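Local structure of uncharacterized egV family protein COG1307 (Ruminococcus gnavus, 3JR7) at residues His132-Arg137 against Val167-Ile171. The protein is a DegV-family protein of unknown function that probably binds a lipid such as a fatty acid. Numbering follows the deposited sequence.
Sequences HVFNSR and VECYI
Strand 132-135 and the helical segment 167-171 touch through Phe134, Glu168 and Ile171, their axes 9.5 Å apart and only 10° from parallel. This is α/β packing: strand 130-135 pairs in parallel with strand 98-103, helix 160-173 lies on the side of the sheet to which His132 and Phe134 point, and Val133 faces helix 111-126 instead. The Phe134 ring is held on both faces. CD2 of His132 sits over the centre of one, and Val167 CG1 makes a CH-pi contact over the other, 3.6 Å from the centroid of the Phe134 ring. Ile171 adds its CD1 beside Phe134 CB, and helix 141-155 touches Val167 and Ile171 through Ile146. At the margin of this apolar packing, Glu168 bends at chi2 (-75°), which brings its carboxylate back to the strand. Glu168 OE2 accepts a nearly straight bond (170°) from His132 NE2, 3.0 Å long, in the imidazole plane and on the anti lone pair. Glu168 OE1 faces Arg137, a residue of the pocket occupied by a polyether, in a long salt bridge of 3.5 Å to Arg137 NH1; the two planar groups are steeply inclined, so the pairing is not a flat bidentate one. An Asx turn, Arg137 N to Asn135 OD1 (3.0 Å), turns the chain at Asn135-Arg137, and Asn135 ND2 lies over one face of the guanidinium. A water completes the polar edge: it accepts from Asn135 N and donates to Glu168 OE2 at 2.7 Å.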
ATOM      1  N   HIS A 132      15.816   6.921   6.407  1.00 19.60           N
ATOM      2  CA  HIS A 132      14.542   7.395   6.922  1.00 18.96           C
ATOM      3  C   HIS A 132      13.447   6.412   6.601  1.00 18.98           C
ATOM      4  O   HIS A 132      13.282   6.001   5.442  1.00 19.41           O
ATOM      5  CB  HIS A 132      14.168   8.787   6.387  1.00 19.24           C
ATOM      6  CG  HIS A 132      12.932   9.326   7.024  1.00 20.78           C
ATOM      7  ND1 HIS A 132      12.954   9.965   8.241  1.00 21.86           N
ATOM      8  CD2 HIS A 132      11.621   9.191   6.693  1.00 21.81           C
ATOM      9  CE1 HIS A 132      11.713  10.269   8.595  1.00 22.56           C
ATOM     10  NE2 HIS A 132      10.888   9.805   7.673  1.00 21.79           N
ATOM     11  N   VAL A 133      12.680   6.035   7.629  1.00 19.71           N
ATOM     12  CA  VAL A 133      11.547   5.137   7.479  1.00 18.83           C
ATOM     13  C   VAL A 133      10.217   5.978   7.439  1.00 19.68           C
ATOM     14  O   VAL A 133       9.905   6.690   8.413  1.00 20.96           O
ATOM     15  CB  VAL A 133      11.480   4.121   8.620  1.00 18.30           C
ATOM     16  CG1 VAL A 133      10.299   3.185   8.404  1.00 16.83           C
ATOM     17  CG2 VAL A 133      12.791   3.307   8.700  1.00 19.05           C
ATOM     18  N   PHE A 134       9.474   5.897   6.332  1.00 18.58           N
ATOM     19  CA  PHE A 134       8.180   6.575   6.189  1.00 19.40           C
ATOM     20  C   PHE A 134       7.063   5.574   6.580  1.00 19.31           C
ATOM     21  O   PHE A 134       6.925   4.500   6.003  1.00 19.23           O
ATOM     22  CB  PHE A 134       7.937   7.058   4.757  1.00 19.69           C
ATOM     23  CG  PHE A 134       8.908   8.069   4.253  1.00 20.37           C
ATOM     24  CD1 PHE A 134       8.787   9.405   4.607  1.00 22.16           C
ATOM     25  CD2 PHE A 134       9.913   7.698   3.379  1.00 21.14           C
ATOM     26  CE1 PHE A 134       9.706  10.353   4.143  1.00 21.13           C
ATOM     27  CE2 PHE A 134      10.816   8.614   2.902  1.00 22.72           C
ATOM     28  CZ  PHE A 134      10.726   9.944   3.277  1.00 22.61           C
ATOM     29  N   ASN A 135       6.319   5.888   7.619  1.00 20.04           N
ATOM     30  CA  ASN A 135       5.103   5.170   7.933  1.00 19.18           C
ATOM     31  C   ASN A 135       4.091   5.698   6.927  1.00 19.34           C
ATOM     32  O   ASN A 135       3.675   6.829   7.037  1.00 20.26           O
ATOM     33  CB  ASN A 135       4.676   5.543   9.361  1.00 19.75           C
ATOM     34  CG  ASN A 135       3.284   5.089   9.718  1.00 19.46           C
ATOM     35  OD1 ASN A 135       2.650   4.339   8.978  1.00 20.20           O
ATOM     36  ND2 ASN A 135       2.800   5.533  10.885  1.00 18.49           N
ATOM     37  N   SER A 136       3.647   4.884   5.982  1.00 18.80           N
ATOM     38  CA  SER A 136       2.707   5.348   4.968  1.00 17.99           C
ATOM     39  C   SER A 136       1.355   5.756   5.516  1.00 18.35           C
ATOM     40  O   SER A 136       0.718   6.475   4.867  1.00 17.93           O
ATOM     41  CB  SER A 136       2.435   4.288   3.895  1.00 18.49           C
ATOM     42  OG  SER A 136       1.730   3.181   4.410  1.00 17.27           O
ATOM     43  N   ARG A 137       0.938   5.271   6.690  1.00 18.62           N
ATOM     44  CA  ARG A 137      -0.435   5.378   7.183  1.00 19.19           C
ATOM     45  C   ARG A 137      -1.463   4.834   6.171  1.00 19.63           C
ATOM     46  O   ARG A 137      -2.595   5.317   6.090  1.00 20.14           O
ATOM     47  CB  ARG A 137      -0.726   6.815   7.614  1.00 21.31           C
ATOM     48  CG  ARG A 137       0.180   7.246   8.860  1.00 24.04           C
ATOM     49  CD  ARG A 137       0.485   8.753   8.919  1.00 30.75           C
ATOM     50  NE  ARG A 137       1.460   9.027   9.980  1.00 34.77           N
ATOM     51  CZ  ARG A 137       2.814   9.104   9.856  1.00 38.46           C
ATOM     52  NH1 ARG A 137       3.482   9.009   8.682  1.00 33.28           N
ATOM     53  NH2 ARG A 137       3.549   9.334  10.972  1.00 42.75           N
ATOM     54  N   VAL A 167       8.061  14.423   1.468  1.00 22.80           N
ATOM     55  CA  VAL A 167       7.348  13.165   1.436  1.00 22.08           C
ATOM     56  C   VAL A 167       6.433  13.010   2.641  1.00 22.45           C
ATOM     57  O   VAL A 167       5.329  12.523   2.495  1.00 21.87           O
ATOM     58  CB  VAL A 167       8.313  11.984   1.308  1.00 22.07           C
ATOM     59  CG1 VAL A 167       7.568  10.664   1.502  1.00 21.35           C
ATOM     60  CG2 VAL A 167       9.041  12.054  -0.085  1.00 20.48           C
ATOM     61  N   GLU A 168       6.891  13.401   3.832  1.00 23.14           N
ATOM     62  CA  GLU A 168       6.018  13.396   4.991  1.00 24.50           C
ATOM     63  C   GLU A 168       4.801  14.298   4.756  1.00 24.65           C
ATOM     64  O   GLU A 168       3.700  13.938   5.181  1.00 25.10           O
ATOM     65  CB  GLU A 168       6.751  13.719   6.313  1.00 24.51           C
ATOM     66  CG  GLU A 168       7.768  12.646   6.751  1.00 28.62           C
ATOM     67  CD  GLU A 168       7.150  11.329   7.354  1.00 34.62           C
ATOM     68  OE1 GLU A 168       5.861  11.272   7.452  1.00 35.97           O
ATOM     69  OE2 GLU A 168       7.970  10.392   7.759  1.00 32.72           O
ATOM     70  N   CYS A 169       4.982  15.431   4.072  1.00 24.41           N
ATOM     71  CA  CYS A 169       3.852  16.299   3.710  1.00 25.61           C
ATOM     72  C   CYS A 169       2.901  15.543   2.764  1.00 24.72           C
ATOM     73  O   CYS A 169       1.691  15.503   2.974  1.00 24.86           O
ATOM     74  CB  CYS A 169       4.326  17.604   3.040  1.00 25.58           C
ATOM     75  SG  CYS A 169       2.954  18.607   2.314  1.00 31.85           S
ATOM     76  N   TYR A 170       3.461  14.953   1.728  1.00 23.51           N
ATOM     77  CA  TYR A 170       2.658  14.142   0.831  1.00 23.09           C
ATOM     78  C   TYR A 170       1.841  13.072   1.588  1.00 22.74           C
ATOM     79  O   TYR A 170       0.636  12.893   1.308  1.00 23.68           O
ATOM     80  CB  TYR A 170       3.513  13.501  -0.281  1.00 23.13           C
ATOM     81  CG  TYR A 170       2.655  12.562  -1.125  1.00 24.26           C
ATOM     82  CD1 TYR A 170       1.583  13.061  -1.859  1.00 25.57           C
ATOM     83  CD2 TYR A 170       2.869  11.191  -1.139  1.00 23.82           C
ATOM     84  CE1 TYR A 170       0.746  12.220  -2.580  1.00 25.44           C
ATOM     85  CE2 TYR A 170       2.054  10.341  -1.889  1.00 22.65           C
ATOM     86  CZ  TYR A 170       0.987  10.867  -2.592  1.00 24.09           C
ATOM     87  OH  TYR A 170       0.136  10.053  -3.299  1.00 24.93           O
ATOM     88  N   ILE A 171       2.456  12.389   2.551  1.00 21.31           N
ATOM     89  CA  ILE A 171       1.766  11.376   3.332  1.00 21.88           C
ATOM     90  C   ILE A 171       0.553  11.978   4.038  1.00 23.26           C
ATOM     91  O   ILE A 171      -0.548  11.392   4.051  1.00 21.46           O
ATOM     92  CB  ILE A 171       2.737  10.696   4.290  1.00 21.45           C
ATOM     93  CG1 ILE A 171       3.710   9.803   3.458  1.00 20.78           C
ATOM     94  CG2 ILE A 171       2.046   9.865   5.307  1.00 24.22           C
ATOM     95  CD1 ILE A 171       4.870   9.218   4.283  1.00 19.55           C
TER
HETATM   96  O   HOH W   1       6.936   8.184   9.031  1.00 29.32           O